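Local coordinates for oligopeptide-binding protein oppA (Lactococcus lactis, PDB 3DRF) that captures oligopeptides in a voluminous cavity that closes like a Venus fly-trap and serves the OppABCDF ABC transporter in their uptake, at residues 302-307 and 534-539; 306-311 and 464-469; 339-344 and 426-431; 411-416 and 468-473. All blocks are in the same frame, centred on the assembly; numbering follows the deposited sequence.

Interaction 1 (302-307 and 534-539)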
loop_
_atom_site.group_PDB
_atom_site.type_symbol
_atom_site.label_atom_id
_atom_site.label_comp_id
_atom_site.label_asym_id
_atom_site.label_seq_id
_atom_site.Cartn_x
_atom_site.Cartn_y
_atom_site.Cartn_z
ATOM N N ILE A 302 -2.615 -7.627 1.885
ATOM C CA ILE A 302 -1.942 -8.849 1.446
ATOM C C ILE A 302 -0.502 -8.733 1.852
ATOM O O ILE A 302 0.135 -7.684 1.744
ATOM C CB ILE A 302 -2.059 -9.062 -0.119
ATOM C CG1 ILE A 302 -1.463 -10.391 -0.617
ATOM C CG2 ILE A 302 -1.402 -7.923 -0.954
ATOM C CD1 ILE A 302 -2.188 -11.567 -0.109
ATOM N N SER A 303 0.025 -9.846 2.333
ATOM C CA SER A 303 1.486 -10.055 2.405
ATOM C C SER A 303 1.923 -11.115 1.376
ATOM O O SER A 303 1.192 -11.971 1.064
ATOM C CB SER A 303 2.001 -10.378 3.808
ATOM O OG SER A 303 1.432 -11.627 4.252
ATOM N N LEU A 304 3.156 -10.976 0.927
ATOM C CA LEU A 304 3.674 -11.783 -0.167
ATOM C C LEU A 304 5.179 -11.791 -0.154
ATOM O O LEU A 304 5.810 -10.922 0.306
ATOM C CB LEU A 304 3.120 -11.313 -1.543
ATOM C CG LEU A 304 3.703 -9.993 -2.043
ATOM C CD1 LEU A 304 3.238 -9.844 -3.502
ATOM C CD2 LEU A 304 3.230 -8.753 -1.189
ATOM N N MET A 305 5.690 -12.895 -0.647
ATOM C CA MET A 305 7.106 -13.053 -0.815
ATOM C C MET A 305 7.502 -12.699 -2.276
ATOM O O MET A 305 6.952 -13.180 -3.225
ATOM C CB MET A 305 7.448 -14.534 -0.512
ATOM C CG MET A 305 8.967 -14.854 -0.611
ATOM S SD MET A 305 9.408 -16.467 0.161
ATOM C CE MET A 305 8.480 -17.616 -0.917
ATOM N N TYR A 306 8.495 -11.838 -2.409
ATOM C CA TYR A 306 9.019 -11.365 -3.692
ATOM C C TYR A 306 10.335 -12.027 -4.042
ATOM O O TYR A 306 11.168 -12.221 -3.178
ATOM C CB TYR A 306 9.346 -9.857 -3.599
ATOM C CG TYR A 306 8.126 -8.939 -3.654
ATOM C CD1 TYR A 306 7.666 -8.395 -4.881
ATOM C CD2 TYR A 306 7.423 -8.614 -2.521
ATOM C CE1 TYR A 306 6.572 -7.544 -4.958
ATOM C CE2 TYR A 306 6.326 -7.747 -2.591
ATOM C CZ TYR A 306 5.921 -7.231 -3.799
ATOM O OH TYR A 306 4.810 -6.412 -3.813
ATOM N N TYR A 307 10.522 -12.264 -5.335
ATOM C CA TYR A 307 11.826 -12.682 -5.903
ATOM C C TYR A 307 12.393 -11.530 -6.756
ATOM O O TYR A 307 11.685 -10.948 -7.542
ATOM C CB TYR A 307 11.621 -13.920 -6.754
ATOM C CG TYR A 307 11.106 -15.144 -5.988
ATOM C CD1 TYR A 307 11.706 -15.582 -4.796
ATOM C CD2 TYR A 307 10.002 -15.841 -6.471
ATOM C CE1 TYR A 307 11.243 -16.707 -4.133
ATOM C CE2 TYR A 307 9.527 -16.987 -5.828
ATOM C CZ TYR A 307 10.167 -17.392 -4.659
ATOM O OH TYR A 307 9.745 -18.519 -4.020
ATOM N N ALA A 534 4.880 -17.625 -10.426
ATOM C CA ALA A 534 5.550 -17.620 -9.134
ATOM C C ALA A 534 6.679 -16.574 -9.087
ATOM O O ALA A 534 7.676 -16.754 -8.464
ATOM C CB ALA A 534 6.091 -19.053 -8.811
ATOM N N TYR A 535 6.418 -15.435 -9.718
ATOM C CA TYR A 535 7.295 -14.282 -9.533
ATOM C C TYR A 535 7.142 -13.693 -8.131
ATOM O O TYR A 535 8.063 -13.132 -7.642
ATOM C CB TYR A 535 6.963 -13.211 -10.575
ATOM C CG TYR A 535 7.137 -13.638 -12.048
ATOM C CD1 TYR A 535 8.201 -14.420 -12.481
ATOM C CD2 TYR A 535 6.220 -13.231 -13.018
ATOM C CE1 TYR A 535 8.346 -14.754 -13.830
ATOM C CE2 TYR A 535 6.372 -13.572 -14.355
ATOM C CZ TYR A 535 7.431 -14.300 -14.737
ATOM O OH TYR A 535 7.661 -14.648 -16.062
ATOM N N VAL A 536 5.951 -13.883 -7.555
ATOM C CA VAL A 536 5.698 -13.583 -6.140
ATOM C C VAL A 536 4.857 -14.755 -5.610
ATOM O O VAL A 536 4.211 -15.432 -6.366
ATOM C CB VAL A 536 4.949 -12.231 -5.969
ATOM C CG1 VAL A 536 5.804 -11.055 -6.518
ATOM C CG2 VAL A 536 3.558 -12.281 -6.652
ATOM N N ILE A 537 4.925 -14.942 -4.312
ATOM C CA ILE A 537 4.165 -15.999 -3.639
ATOM C C ILE A 537 3.274 -15.321 -2.553
ATOM O O ILE A 537 3.731 -14.678 -1.684
ATOM C CB ILE A 537 5.117 -17.011 -2.923
ATOM C CG1 ILE A 537 6.212 -17.606 -3.869
ATOM C CG2 ILE A 537 4.304 -18.137 -2.240
ATOM C CD1 ILE A 537 5.650 -18.463 -5.039
ATOM N N PRO A 538 1.955 -15.545 -2.650
ATOM C CA PRO A 538 1.054 -14.938 -1.644
ATOM C C PRO A 538 1.378 -15.538 -0.270
ATOM O O PRO A 538 1.614 -16.702 -0.170
ATOM C CB PRO A 538 -0.347 -15.376 -2.082
ATOM C CG PRO A 538 -0.190 -15.749 -3.560
ATOM C CD PRO A 538 1.196 -16.320 -3.665
ATOM N N THR A 539 1.333 -14.753 0.762
ATOM C CA THR A 539 1.636 -15.236 2.143
ATOM C C THR A 539 0.352 -15.296 3.005
ATOM O O THR A 539 -0.177 -16.317 3.226
ATOM C CB THR A 539 2.791 -14.398 2.766
ATOM O OG1 THR A 539 3.888 -14.452 1.853
ATOM C CG2 THR A 539 3.213 -15.021 4.113
HETATM O O HOH W 1 9.007 -10.652 -8.441
#
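Tyr307 turns the edge of its ring to the backbone of 534-539: CD2 lies 3.2 Å from Ala534 O, which sits in the plane of the ring. Its CG stands opposite the carbonyl carbon (chi1 -62°), bringing the ring edge to the chain just ahead of strand 536-549; its hydroxyl end crosses Ile537, with OH 3.7 Å from CG1. The same CG1 receives Met305 CE at 3.7 Å; the two side chains run side by side, and the bend at the end of the methionine (chi3 64°) brings its methyl onto the isoleucine. On the other face of the sheet, Val536 meets Tyr306 alongside, CG1 3.6 Å from the tyrosine CD1, and Leu304 askew, its CB on the leucine CD1. With Tyr307 cut back to an alanine, Ile537 CG1 is likely to lose its aromatic neighbour and a gap to open beside Ala534 O. In the backbone, Met305 and Ile537 form a hydrogen-bonded pair, Met305 N reaching Ile537 O at 2.8 Å and Ile537 N returning to Met305 O at 2.9 Å. At one end Thr539 N binds Ser303 O, and Arg340 NH1 is hydrogen-bonded to Thr539 OG1; at the other, Tyr307 N to Tyr535 O is weak, but a water donates to Tyr307 O and Tyr535 O. This is an antiparallel ladder, here joining strands 292-307 and 536-549 in the mixed sheet of a periplasmic-binding-protein fold.

Interaction 2 (306-311 and 464-469)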
loop_
_atom_site.group_PDB
_atom_site.type_symbol
_atom_site.label_atom_id
_atom_site.label_comp_id
_atom_site.label_asym_id
_atom_site.label_seq_id
_atom_site.Cartn_x
_atom_site.Cartn_y
_atom_site.Cartn_z
ATOM N N TYR A 306 8.495 -11.838 -2.409
ATOM C CA TYR A 306 9.019 -11.365 -3.692
ATOM C C TYR A 306 10.335 -12.027 -4.042
ATOM O O TYR A 306 11.168 -12.221 -3.178
ATOM C CB TYR A 306 9.346 -9.857 -3.599
ATOM C CG TYR A 306 8.126 -8.939 -3.654
ATOM C CD1 TYR A 306 7.666 -8.395 -4.881
ATOM C CD2 TYR A 306 7.423 -8.614 -2.521
ATOM C CE1 TYR A 306 6.572 -7.544 -4.958
ATOM C CE2 TYR A 306 6.326 -7.747 -2.591
ATOM C CZ TYR A 306 5.921 -7.231 -3.799
ATOM O OH TYR A 306 4.810 -6.412 -3.813
ATOM N N TYR A 307 10.522 -12.264 -5.335
ATOM C CA TYR A 307 11.826 -12.682 -5.903
ATOM C C TYR A 307 12.393 -11.530 -6.756
ATOM O O TYR A 307 11.685 -10.948 -7.542
ATOM C CB TYR A 307 11.621 -13.920 -6.754
ATOM C CG TYR A 307 11.106 -15.144 -5.988
ATOM C CD1 TYR A 307 11.706 -15.582 -4.796
ATOM C CD2 TYR A 307 10.002 -15.841 -6.471
ATOM C CE1 TYR A 307 11.243 -16.707 -4.133
ATOM C CE2 TYR A 307 9.527 -16.987 -5.828
ATOM C CZ TYR A 307 10.167 -17.392 -4.659
ATOM O OH TYR A 307 9.745 -18.519 -4.020
ATOM N N ASN A 308 13.695 -11.318 -6.653
ATOM C CA ASN A 308 14.342 -10.234 -7.386
ATOM C C ASN A 308 14.779 -10.771 -8.748
ATOM O O ASN A 308 15.685 -11.564 -8.853
ATOM C CB ASN A 308 15.541 -9.725 -6.568
ATOM C CG ASN A 308 16.118 -8.436 -7.126
ATOM O OD1 ASN A 308 15.568 -7.809 -7.961
ATOM N ND2 ASN A 308 17.262 -8.058 -6.607
ATOM N N LEU A 309 14.113 -10.287 -9.798
ATOM C CA LEU A 309 14.269 -10.835 -11.150
ATOM C C LEU A 309 14.696 -9.824 -12.203
ATOM O O LEU A 309 14.766 -10.137 -13.324
ATOM C CB LEU A 309 12.925 -11.452 -11.592
ATOM C CG LEU A 309 12.431 -12.587 -10.668
ATOM C CD1 LEU A 309 11.007 -13.003 -11.152
ATOM C CD2 LEU A 309 13.339 -13.835 -10.632
ATOM N N GLY A 310 14.948 -8.598 -11.803
ATOM C CA GLY A 310 15.329 -7.588 -12.777
ATOM C C GLY A 310 15.705 -6.250 -12.162
ATOM O O GLY A 310 16.143 -6.169 -11.072
ATOM N N HIS A 311 15.542 -5.207 -12.971
ATOM C CA HIS A 311 15.796 -3.818 -12.568
ATOM C C HIS A 311 14.694 -2.891 -13.136
ATOM O O HIS A 311 13.945 -3.294 -13.998
ATOM C CB HIS A 311 17.230 -3.392 -12.993
ATOM C CG HIS A 311 17.353 -3.025 -14.438
ATOM N ND1 HIS A 311 17.614 -3.950 -15.431
ATOM C CD2 HIS A 311 17.359 -1.816 -15.035
ATOM C CE1 HIS A 311 17.707 -3.314 -16.580
ATOM N NE2 HIS A 311 17.565 -2.026 -16.367
ATOM N N ASN A 464 20.794 -5.215 -6.610
ATOM C CA ASN A 464 21.089 -6.495 -7.141
ATOM C C ASN A 464 21.560 -7.454 -6.066
ATOM O O ASN A 464 21.982 -8.487 -6.376
ATOM C CB ASN A 464 22.196 -6.336 -8.209
ATOM C CG ASN A 464 22.118 -7.351 -9.273
ATOM O OD1 ASN A 464 21.046 -7.732 -9.686
ATOM N ND2 ASN A 464 23.271 -7.815 -9.715
ATOM N N ASP A 465 21.460 -7.083 -4.810
ATOM C CA ASP A 465 22.089 -7.776 -3.657
ATOM C C ASP A 465 21.132 -8.450 -2.671
ATOM O O ASP A 465 21.438 -8.693 -1.555
ATOM C CB ASP A 465 22.999 -6.788 -2.924
ATOM C CG ASP A 465 22.226 -5.630 -2.249
ATOM O OD1 ASP A 465 20.994 -5.537 -2.400
ATOM O OD2 ASP A 465 22.872 -4.828 -1.562
ATOM N N TRP A 466 19.927 -8.672 -3.159
ATOM C CA TRP A 466 18.946 -9.503 -2.476
ATOM C C TRP A 466 18.264 -10.411 -3.514
ATOM O O TRP A 466 18.189 -10.108 -4.665
ATOM C CB TRP A 466 17.912 -8.651 -1.698
ATOM C CG TRP A 466 17.031 -7.811 -2.635
ATOM C CD1 TRP A 466 17.329 -6.602 -3.160
ATOM C CD2 TRP A 466 15.704 -8.147 -3.090
ATOM N NE1 TRP A 466 16.264 -6.141 -3.935
ATOM C CE2 TRP A 466 15.273 -7.085 -3.911
ATOM C CE3 TRP A 466 14.869 -9.243 -2.907
ATOM C CZ2 TRP A 466 14.042 -7.095 -4.557
ATOM C CZ3 TRP A 466 13.658 -9.255 -3.557
ATOM C CH2 TRP A 466 13.242 -8.177 -4.352
ATOM N N ASP A 467 17.793 -11.548 -3.012
ATOM C CA ASP A 467 17.065 -12.512 -3.813
ATOM C C ASP A 467 15.595 -12.717 -3.423
ATOM O O ASP A 467 14.767 -12.834 -4.289
ATOM C CB ASP A 467 17.791 -13.882 -3.764
ATOM C CG ASP A 467 19.217 -13.790 -4.292
ATOM O OD1 ASP A 467 19.321 -13.453 -5.452
ATOM O OD2 ASP A 467 20.140 -14.053 -3.526
ATOM N N ILE A 468 15.346 -12.801 -2.122
ATOM C CA ILE A 468 13.991 -13.041 -1.578
ATOM C C ILE A 468 13.758 -11.921 -0.577
ATOM O O ILE A 468 14.624 -11.569 0.169
ATOM C CB ILE A 468 13.939 -14.386 -0.808
ATOM C CG1 ILE A 468 14.348 -15.585 -1.705
ATOM C CG2 ILE A 468 12.513 -14.650 -0.201
ATOM C CD1 ILE A 468 14.623 -16.889 -0.853
ATOM N N THR A 469 12.548 -11.373 -0.554
ATOM C CA THR A 469 12.119 -10.456 0.506
ATOM C C THR A 469 10.617 -10.688 0.727
ATOM O O THR A 469 9.980 -11.340 0.006
ATOM C CB THR A 469 12.510 -8.971 0.204
ATOM O OG1 THR A 469 12.384 -8.227 1.431
ATOM C CG2 THR A 469 11.547 -8.353 -0.802
HETATM O O HOH W 2 18.800 -5.783 -10.213
#
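Tyr306 and Thr469 face each other as a hydrogen-bonded antiparallel pair, Tyr306 N reaching Thr469 O at 2.9 Å and Thr469 N reaching Tyr306 O at 3.1 Å. Tyr307 and Ile468 follow as a non-hydrogen-bonded pair, and Asn308 N then binds Asp467 O at 3.0 Å, carrying the bonding past the last bridge into the loops. Between these bonds the CA of Ile468 closes on Tyr306 O, and that of Tyr307 on Asp467 O. The ladder ties the end of strand 292-307 to the start of 468-474, neighbours in the mixed sheet of this solute-binding protein. Where the strands give way to loop, Asn308 lies flat on Trp466: amide and indole planes are 8° apart, and CB sits 3.4 Å from the centroid of the six-membered ring, over its face. With CG anti to the backbone N (chi1 -169°), the amide extends over the indole and ND2 donates to Trp466 O at 3.0 Å, in the plane of the amide. A further bond from ND2 to Ala463 O helps to fix its rotation. On the opposite sheet face from Thr469, Ile468 CG1 comes to the edge of the Tyr307 ring, 4.1 Å from CD1, the two side chains pointing the same way.

Interaction 3 (339-344 and 426-431)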
loop_
_atom_site.group_PDB
_atom_site.type_symbol
_atom_site.label_atom_id
_atom_site.label_comp_id
_atom_site.label_asym_id
_atom_site.label_seq_id
_atom_site.Cartn_x
_atom_site.Cartn_y
_atom_site.Cartn_z
ATOM N N ALA A 339 7.980 -24.947 0.040
ATOM C CA ALA A 339 8.776 -25.372 1.247
ATOM C C ALA A 339 8.378 -24.583 2.514
ATOM O O ALA A 339 8.611 -25.005 3.587
ATOM C CB ALA A 339 10.247 -25.159 0.972
ATOM N N ARG A 340 7.810 -23.382 2.367
ATOM C CA ARG A 340 7.415 -22.631 3.579
ATOM C C ARG A 340 6.246 -23.329 4.302
ATOM O O ARG A 340 5.460 -24.005 3.725
ATOM C CB ARG A 340 6.985 -21.154 3.265
ATOM C CG ARG A 340 8.166 -20.252 2.795
ATOM C CD ARG A 340 7.785 -18.756 2.910
ATOM N NE ARG A 340 6.608 -18.448 2.089
ATOM C CZ ARG A 340 6.014 -17.264 2.118
ATOM N NH1 ARG A 340 4.970 -17.069 1.383
ATOM N NH2 ARG A 340 6.495 -16.312 2.897
ATOM N N ASN A 341 6.231 -23.102 5.623
ATOM C CA ASN A 341 5.180 -23.569 6.491
ATOM C C ASN A 341 4.348 -22.415 7.074
ATOM O O ASN A 341 4.286 -22.224 8.249
ATOM C CB ASN A 341 5.788 -24.426 7.639
ATOM C CG ASN A 341 6.842 -23.694 8.435
ATOM O OD1 ASN A 341 7.426 -22.778 8.021
ATOM N ND2 ASN A 341 7.058 -24.170 9.648
ATOM N N VAL A 342 3.675 -21.696 6.180
ATOM C CA VAL A 342 2.981 -20.477 6.582
ATOM C C VAL A 342 1.821 -20.803 7.553
ATOM O O VAL A 342 1.607 -20.096 8.474
ATOM C CB VAL A 342 2.459 -19.713 5.328
ATOM C CG1 VAL A 342 1.659 -18.542 5.732
ATOM C CG2 VAL A 342 3.644 -19.299 4.461
ATOM N N ALA A 343 1.092 -21.887 7.314
ATOM C CA ALA A 343 -0.006 -22.285 8.204
ATOM C C ALA A 343 0.527 -22.596 9.625
ATOM O O ALA A 343 -0.038 -22.140 10.582
ATOM C CB ALA A 343 -0.761 -23.502 7.593
ATOM N N GLU A 344 1.621 -23.341 9.728
ATOM C CA GLU A 344 2.208 -23.602 11.041
ATOM C C GLU A 344 2.600 -22.298 11.764
ATOM O O GLU A 344 2.356 -22.146 12.911
ATOM C CB GLU A 344 3.440 -24.509 10.915
ATOM C CG GLU A 344 3.163 -25.957 10.602
ATOM C CD GLU A 344 4.381 -26.827 10.749
ATOM O OE1 GLU A 344 5.502 -26.385 10.871
ATOM O OE2 GLU A 344 4.094 -28.022 10.761
ATOM N N ALA A 426 11.700 -15.885 10.617
ATOM C CA ALA A 426 12.637 -15.877 9.482
ATOM C C ALA A 426 13.598 -17.080 9.519
ATOM O O ALA A 426 13.818 -17.699 8.548
ATOM C CB ALA A 426 13.403 -14.543 9.457
ATOM N N GLN A 427 14.150 -17.399 10.688
ATOM C CA GLN A 427 15.025 -18.570 10.833
ATOM C C GLN A 427 14.258 -19.874 10.564
ATOM O O GLN A 427 14.780 -20.774 9.973
ATOM C CB GLN A 427 15.652 -18.578 12.230
ATOM C CG GLN A 427 16.692 -17.544 12.458
ATOM C CD GLN A 427 17.837 -17.592 11.491
ATOM O OE1 GLN A 427 18.184 -18.602 10.938
ATOM N NE2 GLN A 427 18.475 -16.483 11.398
ATOM N N ASN A 428 13.010 -19.914 10.997
ATOM C CA ASN A 428 12.113 -21.033 10.676
ATOM C C ASN A 428 11.982 -21.288 9.137
ATOM O O ASN A 428 12.107 -22.402 8.712
ATOM C CB ASN A 428 10.734 -20.838 11.310
ATOM C CG ASN A 428 9.644 -21.641 10.640
ATOM O OD1 ASN A 428 9.420 -22.781 10.952
ATOM N ND2 ASN A 428 8.967 -21.027 9.718
ATOM N N TYR A 429 11.826 -20.218 8.342
ATOM C CA TYR A 429 11.806 -20.372 6.875
ATOM C C TYR A 429 13.175 -20.814 6.323
ATOM O O TYR A 429 13.212 -21.636 5.466
ATOM C CB TYR A 429 11.265 -19.106 6.181
ATOM C CG TYR A 429 9.771 -18.843 6.469
ATOM C CD1 TYR A 429 8.808 -19.872 6.470
ATOM C CD2 TYR A 429 9.347 -17.542 6.776
ATOM C CE1 TYR A 429 7.443 -19.592 6.731
ATOM C CE2 TYR A 429 8.010 -17.266 7.026
ATOM C CZ TYR A 429 7.076 -18.285 6.997
ATOM O OH TYR A 429 5.753 -18.076 7.251
ATOM N N ILE A 430 14.252 -20.236 6.842
ATOM C CA ILE A 430 15.594 -20.677 6.470
ATOM C C ILE A 430 15.769 -22.207 6.717
ATOM O O ILE A 430 16.323 -22.888 5.899
ATOM C CB ILE A 430 16.660 -19.821 7.226
ATOM C CG1 ILE A 430 16.681 -18.406 6.623
ATOM C CG2 ILE A 430 18.078 -20.448 7.071
ATOM C CD1 ILE A 430 17.595 -17.373 7.389
ATOM N N GLN A 431 15.285 -22.670 7.853
ATOM C CA GLN A 431 15.273 -24.083 8.195
ATOM C C GLN A 431 14.436 -24.892 7.204
ATOM O O GLN A 431 14.860 -25.911 6.791
ATOM C CB GLN A 431 14.730 -24.251 9.626
ATOM C CG GLN A 431 14.500 -25.684 10.048
ATOM C CD GLN A 431 13.633 -25.827 11.298
ATOM O OE1 GLN A 431 13.125 -24.875 11.866
ATOM N NE2 GLN A 431 13.508 -27.069 11.741
#
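The ring of Tyr429 carries Arg340 on one face: CD lies over its centre, 3.9 Å from the centroid, in a CH-pi contact. CB and CG follow the CD1-CE1 side, CG coming within 3.7 Å of CD1. The guanidinium is tilted 47° from the ring and distant, so any cation-pi attraction is weak at most; its NH1 is instead bonded to Thr539 OG1. At the ring's edge, in its plane, lies the backbone N of Asn341, whereas Val342 CG2 approaches the hydroxyl, 3.7 Å from OH, and also lies over the rim of one guanidinium face. Asn341 OD1 also comes 3.4 Å from Tyr429 CE1. Asn341 and Asn428 arrive from opposite directions with their amides nearly coplanar, 25° apart. Each donates to the other: Asn428 ND2 reaches Asn341 OD1 at 2.9 Å, and Asn341 ND2 reaches Asn428 OD1 at 3.0 Å, each on a carbonyl lone pair. Such reciprocal bonding holds both amides against rotation. Asn341 ND2 has a second, nearly straight bond to Glu344 OE1 at 3.0 Å (172°), on the anti side of the carboxylate. Although Asn341 occupies the N-cap position of helix 342-349, its side chain makes no capping bond and reaches across to helix 422-435. The contact joins the turn between helices 330-339 and 342-349 to the side of 422-435, while Ile430 on that helix packs against strand 439-442.

Interaction 4 (411-416 and 468-473)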
loop_
_atom_site.group_PDB
_atom_site.type_symbol
_atom_site.label_atom_id
_atom_site.label_comp_id
_atom_site.label_asym_id
_atom_site.label_seq_id
_atom_site.Cartn_x
_atom_site.Cartn_y
_atom_site.Cartn_z
ATOM N N LEU A 411 21.044 -18.183 -1.677
ATOM C CA LEU A 411 20.259 -16.939 -1.868
ATOM C C LEU A 411 20.287 -16.078 -0.608
ATOM O O LEU A 411 20.380 -16.547 0.478
ATOM C CB LEU A 411 18.784 -17.261 -2.232
ATOM C CG LEU A 411 18.639 -18.179 -3.474
ATOM C CD1 LEU A 411 17.190 -18.708 -3.609
ATOM C CD2 LEU A 411 19.001 -17.442 -4.716
ATOM N N VAL A 412 20.121 -14.793 -0.851
ATOM C CA VAL A 412 20.034 -13.804 0.220
ATOM C C VAL A 412 18.577 -13.415 0.465
ATOM O O VAL A 412 17.901 -12.989 -0.423
ATOM C CB VAL A 412 20.858 -12.529 -0.156
ATOM C CG1 VAL A 412 20.597 -11.421 0.868
ATOM C CG2 VAL A 412 22.376 -12.847 -0.288
ATOM N N TYR A 413 18.185 -13.508 1.718
ATOM C CA TYR A 413 16.816 -13.200 2.160
ATOM C C TYR A 413 16.826 -11.897 2.951
ATOM O O TYR A 413 17.306 -11.846 4.065
ATOM C CB TYR A 413 16.354 -14.309 3.071
ATOM C CG TYR A 413 14.930 -14.238 3.705
ATOM C CD1 TYR A 413 13.890 -13.446 3.180
ATOM C CD2 TYR A 413 14.629 -15.017 4.831
ATOM C CE1 TYR A 413 12.631 -13.449 3.781
ATOM C CE2 TYR A 413 13.419 -15.027 5.393
ATOM C CZ TYR A 413 12.416 -14.226 4.862
ATOM O OH TYR A 413 11.168 -14.210 5.404
ATOM N N ALA A 414 16.295 -10.856 2.332
ATOM C CA ALA A 414 16.142 -9.541 2.996
ATOM C C ALA A 414 14.864 -9.524 3.899
ATOM O O ALA A 414 13.888 -8.886 3.601
ATOM C CB ALA A 414 16.089 -8.390 1.946
ATOM N N ALA A 415 14.879 -10.301 4.960
ATOM C CA ALA A 415 13.799 -10.336 5.924
ATOM C C ALA A 415 13.805 -9.022 6.714
ATOM O O ALA A 415 14.819 -8.407 6.956
ATOM C CB ALA A 415 13.959 -11.552 6.851
ATOM N N ARG A 416 12.598 -8.629 7.087
ATOM C CA ARG A 416 12.352 -7.358 7.762
ATOM C C ARG A 416 12.184 -7.486 9.286
ATOM O O ARG A 416 11.773 -8.483 9.788
ATOM C CB ARG A 416 11.086 -6.713 7.174
ATOM C CG ARG A 416 11.122 -6.549 5.633
ATOM C CD ARG A 416 10.016 -5.628 5.139
ATOM N NE ARG A 416 8.726 -6.168 5.435
ATOM C CZ ARG A 416 7.606 -5.579 5.098
ATOM N NH1 ARG A 416 7.627 -4.432 4.502
ATOM N NH2 ARG A 416 6.481 -6.103 5.449
ATOM N N ILE A 468 15.346 -12.801 -2.122
ATOM C CA ILE A 468 13.991 -13.041 -1.578
ATOM C C ILE A 468 13.758 -11.921 -0.577
ATOM O O ILE A 468 14.624 -11.569 0.169
ATOM C CB ILE A 468 13.939 -14.386 -0.808
ATOM C CG1 ILE A 468 14.348 -15.585 -1.705
ATOM C CG2 ILE A 468 12.513 -14.650 -0.201
ATOM C CD1 ILE A 468 14.623 -16.889 -0.853
ATOM N N THR A 469 12.548 -11.373 -0.554
ATOM C CA THR A 469 12.119 -10.456 0.506
ATOM C C THR A 469 10.617 -10.688 0.727
ATOM O O THR A 469 9.980 -11.340 0.006
ATOM C CB THR A 469 12.510 -8.971 0.204
ATOM O OG1 THR A 469 12.384 -8.227 1.431
ATOM C CG2 THR A 469 11.547 -8.353 -0.802
ATOM N N ASP A 470 10.114 -10.061 1.784
ATOM C CA ASP A 470 8.686 -10.065 2.154
ATOM C C ASP A 470 8.170 -8.653 2.074
ATOM O O ASP A 470 8.800 -7.763 2.566
ATOM C CB ASP A 470 8.520 -10.551 3.602
ATOM C CG ASP A 470 9.050 -11.967 3.809
ATOM O OD1 ASP A 470 8.683 -12.821 2.999
ATOM O OD2 ASP A 470 9.779 -12.179 4.744
ATOM N N GLY A 471 7.038 -8.483 1.395
ATOM C CA GLY A 471 6.351 -7.206 1.372
ATOM C C GLY A 471 4.956 -7.373 1.984
ATOM O O GLY A 471 4.437 -8.437 2.135
ATOM N N SER A 472 4.383 -6.263 2.384
ATOM C CA SER A 472 3.002 -6.225 2.878
ATOM C C SER A 472 2.377 -4.948 2.338
ATOM O O SER A 472 3.064 -3.927 2.219
ATOM C CB SER A 472 2.946 -6.220 4.407
ATOM O OG SER A 472 3.432 -7.436 4.962
ATOM N N TRP A 473 1.087 -5.006 2.008
ATOM C CA TRP A 473 0.381 -3.865 1.467
ATOM C C TRP A 473 -0.928 -3.635 2.176
ATOM O O TRP A 473 -1.707 -4.563 2.381
ATOM C CB TRP A 473 0.056 -4.078 -0.019
ATOM C CG TRP A 473 1.254 -4.188 -0.896
ATOM C CD1 TRP A 473 1.866 -5.338 -1.326
ATOM C CD2 TRP A 473 1.994 -3.105 -1.453
ATOM N NE1 TRP A 473 2.947 -5.021 -2.115
ATOM C CE2 TRP A 473 3.040 -3.657 -2.220
ATOM C CE3 TRP A 473 1.864 -1.715 -1.397
ATOM C CZ2 TRP A 473 3.957 -2.861 -2.919
ATOM C CZ3 TRP A 473 2.779 -0.928 -2.086
ATOM C CH2 TRP A 473 3.815 -1.505 -2.819
HETATM O O HOH W 3 8.873 -15.334 4.046
HETATM O O HOH W 4 10.247 -10.179 6.597
#
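Parallel pairing of strands 407-414 and 468-474 carries this contact toward the peptide-binding cavity, beginning with Tyr413 beside Ile468. Ile468 N binds Val412 O at 3.1 Å, and Ile468 O accepts Ala414 N at 2.8 Å, gripping Ile468 on both sides of Tyr413. The tyrosine ring leaves CA on the side away from N (chi1 179°) and runs along the neighbouring strand, its CD1 3.8 Å from Ile468 CG2. The hydroxyl donates to Asp470 OD2 at 2.5 Å, on the syn lone pair of that oxygen, with ring and carboxylate planes almost perpendicular (88°). One water donates to Tyr413 OH and Asp470 OD1; another accepts from Arg416 N and donates to Asp470 OD2. A phenylalanine at Tyr413 would probably leave Asp470 OD2 without its hydroxyl donor and the carboxylate less firmly oriented. Ala415 CB covers one face of the Tyr413 ring. At Ala414, the centre of an inverse gamma turn, the carbonyl O receives Thr469 OG1 at 2.7 Å. Beyond the turn, Arg416 spreads one guanidinium face over the backbone, Asp470 O standing 3.3 Å above its plane. Its NH1 makes a weak hydrogen bond to the backbone of the bound peptide, to which Ser472 OG also bonds. With Trp473 pairing antiparallel to that peptide, the sheet is extended by its ligand, as in OppA-type receptors, where the peptide is held through its backbone.

In the fold
Three of the four contacts build one mixed sheet. Strand 292-307 is flanked by 536-549 in interaction 1 and by 468-474 in interaction 2, and 468-474 pairs in turn with 407-414 in interaction 4. Interactions 1 and 4 have centres about 9 Å apart and are joined directly by Ile302 O and Trp473 N, 2.9 Å apart. Interactions 2 and 4, their centres also about 9 Å apart, meet where Asp467 OD2 lies 2.8 Å from Val412 N. Interaction 3 lies among helices beside this sheet: Arg340 NH1 comes within 2.9 Å of Thr539 OG1 in interaction 1, and Tyr429 packs near Tyr413 of interaction 4. Among the four, interaction 4 is where this framework meets the bound peptide.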